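Local coordinates for protein D-alanyl-D-alanine carboxypeptidase DacB2 (Mycobacterium tuberculosis H37Rv, PDB 4RYE) that shows D,D-carboxypeptidase activity and probably cleaves the terminal D-Ala-D-Ala of the peptidoglycan stem peptide during cell wall biogenesis, at residues H43-V51 with K208-F219. Numbering follows the deposited sequence.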
loop_
_atom_site.group_PDB
_atom_site.type_symbol
_atom_site.label_atom_id
_atom_site.label_comp_id
_atom_site.label_asym_id
_atom_site.label_seq_id
_atom_site.Cartn_x
_atom_site.Cartn_y
_atom_site.Cartn_z
ATOM N N HIS A 43 8.246 7.321 -9.300
ATOM C CA HIS A 43 8.889 6.011 -9.419
ATOM C C HIS A 43 7.774 4.974 -9.533
ATOM O O HIS A 43 6.624 5.262 -9.204
ATOM C CB HIS A 43 9.763 5.703 -8.190
ATOM C CG HIS A 43 11.005 6.533 -8.100
ATOM N ND1 HIS A 43 12.062 6.398 -8.979
ATOM C CD2 HIS A 43 11.363 7.510 -7.229
ATOM C CE1 HIS A 43 13.014 7.254 -8.652
ATOM N NE2 HIS A 43 12.614 7.944 -7.598
ATOM N N PRO A 44 8.098 3.775 -10.027
ATOM C CA PRO A 44 7.079 2.719 -10.072
ATOM C C PRO A 44 6.648 2.334 -8.661
ATOM O O PRO A 44 7.492 2.272 -7.765
ATOM C CB PRO A 44 7.812 1.554 -10.753
ATOM C CG PRO A 44 8.901 2.239 -11.586
ATOM C CD PRO A 44 9.340 3.392 -10.724
ATOM N N PRO A 45 5.346 2.097 -8.460
ATOM C CA PRO A 45 4.820 1.826 -7.122
ATOM C C PRO A 45 4.857 0.358 -6.699
ATOM O O PRO A 45 4.741 0.084 -5.502
ATOM C CB PRO A 45 3.365 2.271 -7.247
ATOM C CG PRO A 45 3.012 1.960 -8.675
ATOM C CD PRO A 45 4.269 2.330 -9.442
ATOM N N ALA A 46 5.018 -0.564 -7.649
ATOM C CA ALA A 46 4.828 -1.984 -7.363
ATOM C C ALA A 46 3.522 -2.186 -6.590
ATOM O O ALA A 46 2.544 -1.480 -6.831
ATOM C CB ALA A 46 6.018 -2.559 -6.590
ATOM N N SER A 47 3.523 -3.124 -5.643
ATOM C CA SER A 47 2.293 -3.545 -4.964
ATOM C C SER A 47 1.663 -2.490 -4.053
ATOM O O SER A 47 0.555 -2.693 -3.563
ATOM C CB SER A 47 2.527 -4.839 -4.166
ATOM O OG SER A 47 2.461 -5.988 -4.993
ATOM N N THR A 48 2.341 -1.374 -3.804
ATOM C CA THR A 48 1.672 -0.304 -3.057
ATOM C C THR A 48 0.423 0.172 -3.795
ATOM O O THR A 48 -0.536 0.638 -3.177
ATOM C CB THR A 48 2.589 0.900 -2.768
ATOM O OG1 THR A 48 3.060 1.464 -4.004
ATOM C CG2 THR A 48 3.755 0.484 -1.879
ATOM N N ILE A 49 0.430 0.036 -5.119
ATOM C CA ILE A 49 -0.717 0.438 -5.928
ATOM C C ILE A 49 -1.947 -0.431 -5.642
ATOM O O ILE A 49 -3.068 -0.048 -5.973
ATOM C CB ILE A 49 -0.387 0.437 -7.443
ATOM C CG1 ILE A 49 -1.174 1.530 -8.177
ATOM C CG2 ILE A 49 -0.679 -0.918 -8.066
ATOM C CD1 ILE A 49 -0.830 2.942 -7.748
ATOM N N LYS A 50 -1.752 -1.586 -5.004
ATOM C CA LYS A 50 -2.899 -2.408 -4.591
ATOM C C LYS A 50 -3.814 -1.676 -3.609
ATOM O O LYS A 50 -4.990 -2.002 -3.497
ATOM C CB LYS A 50 -2.442 -3.745 -3.988
ATOM C CG LYS A 50 -1.853 -4.738 -5.002
ATOM C CD LYS A 50 -1.415 -6.011 -4.280
ATOM C CE LYS A 50 -1.093 -7.154 -5.238
ATOM N NZ LYS A 50 0.260 -7.004 -5.816
ATOM N N VAL A 51 -3.282 -0.698 -2.887
ATOM C CA VAL A 51 -4.118 0.120 -2.007
ATOM C C VAL A 51 -5.141 0.912 -2.823
ATOM O O VAL A 51 -6.309 1.057 -2.434
ATOM C CB VAL A 51 -3.264 1.094 -1.156
ATOM C CG1 VAL A 51 -4.157 1.964 -0.280
ATOM C CG2 VAL A 51 -2.261 0.323 -0.290
ATOM N N LYS A 208 1.483 -1.424 3.478
ATOM C CA LYS A 208 1.525 -2.261 2.290
ATOM C C LYS A 208 2.921 -2.170 1.700
ATOM O O LYS A 208 3.427 -1.073 1.489
ATOM C CB LYS A 208 0.478 -1.785 1.284
ATOM C CG LYS A 208 0.346 -2.691 0.066
ATOM C CD LYS A 208 -0.347 -3.994 0.435
ATOM C CE LYS A 208 -0.234 -5.022 -0.676
ATOM N NZ LYS A 208 1.172 -5.483 -0.867
ATOM N N THR A 209 3.553 -3.313 1.466
ATOM C CA THR A 209 4.893 -3.353 0.884
ATOM C C THR A 209 4.816 -3.696 -0.592
ATOM O O THR A 209 3.801 -4.207 -1.060
ATOM C CB THR A 209 5.719 -4.456 1.519
ATOM O OG1 THR A 209 5.012 -5.695 1.366
ATOM C CG2 THR A 209 5.933 -4.173 2.991
ATOM N N GLY A 210 5.900 -3.441 -1.320
ATOM C CA GLY A 210 5.967 -3.847 -2.713
ATOM C C GLY A 210 7.382 -4.032 -3.218
ATOM O O GLY A 210 8.327 -3.436 -2.694
ATOM N N TYR A 211 7.537 -4.861 -4.244
ATOM C CA TYR A 211 8.815 -4.965 -4.928
ATOM C C TYR A 211 8.614 -5.385 -6.369
ATOM O O TYR A 211 7.807 -6.262 -6.657
ATOM C CB TYR A 211 9.760 -5.974 -4.247
ATOM C CG TYR A 211 11.072 -6.124 -5.004
ATOM C CD1 TYR A 211 12.132 -5.262 -4.767
ATOM C CD2 TYR A 211 11.231 -7.097 -5.985
ATOM C CE1 TYR A 211 13.317 -5.371 -5.465
ATOM C CE2 TYR A 211 12.415 -7.213 -6.691
ATOM C CZ TYR A 211 13.454 -6.347 -6.423
ATOM O OH TYR A 211 14.636 -6.455 -7.116
ATOM N N THR A 212 9.351 -4.741 -7.266
ATOM C CA THR A 212 9.594 -5.259 -8.607
ATOM C C THR A 212 11.003 -4.827 -8.954
ATOM O O THR A 212 11.592 -4.007 -8.253
ATOM C CB THR A 212 8.637 -4.694 -9.687
ATOM O OG1 THR A 212 8.884 -3.295 -9.854
ATOM C CG2 THR A 212 7.160 -4.932 -9.342
ATOM N N ASN A 213 11.541 -5.361 -10.041
ATOM C CA ASN A 213 12.873 -4.973 -10.477
ATOM C C ASN A 213 12.919 -3.478 -10.817
ATOM O O ASN A 213 13.873 -2.784 -10.479
ATOM C CB ASN A 213 13.309 -5.823 -11.672
ATOM C CG ASN A 213 14.806 -5.796 -11.883
ATOM O OD1 ASN A 213 15.580 -5.911 -10.930
ATOM N ND2 ASN A 213 15.227 -5.628 -13.134
ATOM N N ALA A 214 11.870 -2.983 -11.466
ATOM C CA ALA A 214 11.806 -1.574 -11.855
ATOM C C ALA A 214 11.499 -0.631 -10.684
ATOM O O ALA A 214 12.003 0.491 -10.642
ATOM C CB ALA A 214 10.791 -1.376 -12.981
ATOM N N ALA A 215 10.665 -1.080 -9.746
ATOM C CA ALA A 215 10.282 -0.254 -8.602
ATOM C C ALA A 215 11.299 -0.289 -7.477
ATOM O O ALA A 215 11.339 0.624 -6.640
ATOM C CB ALA A 215 8.926 -0.698 -8.061
ATOM N N ARG A 216 12.097 -1.351 -7.443
ATOM C CA ARG A 216 12.846 -1.714 -6.240
ATOM C C ARG A 216 11.857 -1.840 -5.069
ATOM O O ARG A 216 10.709 -2.244 -5.280
ATOM C CB ARG A 216 13.990 -0.723 -5.980
ATOM C CG ARG A 216 15.000 -0.718 -7.128
ATOM C CD ARG A 216 16.093 0.318 -6.977
ATOM N NE ARG A 216 16.987 0.252 -8.130
ATOM C CZ ARG A 216 18.137 0.908 -8.242
ATOM N NH1 ARG A 216 18.553 1.698 -7.262
ATOM N NH2 ARG A 216 18.870 0.764 -9.340
ATOM N N LYS A 217 12.266 -1.512 -3.848
ATOM C CA LYS A 217 11.356 -1.714 -2.708
ATOM C C LYS A 217 10.473 -0.514 -2.471
ATOM O O LYS A 217 10.948 0.623 -2.485
ATOM C CB LYS A 217 12.130 -2.026 -1.421
ATOM C CG LYS A 217 13.092 -3.200 -1.530
ATOM C CD LYS A 217 13.557 -3.658 -0.153
ATOM C CE LYS A 217 12.356 -4.115 0.656
ATOM N NZ LYS A 217 12.722 -4.849 1.877
ATOM N N THR A 218 9.181 -0.754 -2.250
ATOM C CA THR A 218 8.271 0.331 -1.892
ATOM C C THR A 218 7.494 -0.012 -0.618
ATOM O O THR A 218 7.343 -1.180 -0.258
ATOM C CB THR A 218 7.279 0.653 -3.028
ATOM O OG1 THR A 218 6.508 -0.517 -3.329
ATOM C CG2 THR A 218 8.012 1.113 -4.292
ATOM N N PHE A 219 6.981 1.009 0.050
ATOM C CA PHE A 219 6.181 0.798 1.237
ATOM C C PHE A 219 5.376 2.043 1.522
ATOM O O PHE A 219 5.846 3.166 1.307
ATOM C CB PHE A 219 7.066 0.467 2.449
ATOM C CG PHE A 219 6.298 0.350 3.743
ATOM C CD1 PHE A 219 5.612 -0.815 4.051
ATOM C CD2 PHE A 219 6.261 1.403 4.646
ATOM C CE1 PHE A 219 4.899 -0.933 5.239
ATOM C CE2 PHE A 219 5.547 1.300 5.833
ATOM C CZ PHE A 219 4.866 0.129 6.130
HETATM O O HOH W 1 9.812 2.851 -6.591
HETATM O O HOH W 2 5.038 -5.781 -6.035
#
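Ser47 packs its CB against the strand 204-212, 3.4 Å from Thr209 O, where the SxxK motif (Ser47, Lys50) of a penicillin-binding-protein fold meets the KTG motif (Lys208, Thr209, Gly210). Ser47 is the inferred acyl-ester nucleophile. Ser47 CA lies 4.3 Å from Gly210 CA, so the two segments meet here backbone to backbone. In relatives the oxyanion hole is built from the backbone N-H of the nucleophilic serine and of the residue after KTG, here Ser47 and Tyr211; water 2, bound to Ser47 OG and accepting from Tyr211 N, lies where the oxyanion would probably sit. Lys50 NZ donates to Ser47 OG over 2.6 Å; Asn104 and the carbonyl of Ser142 also hold this amine. By analogy with relatives, Lys50 is the likely proton acceptor.

Beside it, the Lys208 chain, bent at chi2 (73°) and chi4 (67°), crosses Lys50. Lys208 NZ donates a 2.9 Å hydrogen bond to Thr209 O, in the carbonyl plane, and another to Ser102 of the SxN motif (Ser102, Asn104), an active-site residue by similarity whose OG also bonds Ser47 OG. Val51 CG2 runs antiparallel past Lys208 CB at 3.8 Å.

Further along, Pro44 CB packs 3.7 Å from Ala215 CB, while water 1 donates to Pro44 O and Ala215 O. The second shell centres on Pro45 O, which accepts from Thr48 N and two hydroxyls: Thr48 OG1 at 2.6 Å, and Thr218 OG1 at 2.9 Å from above the carbonyl plane, 43° out of it.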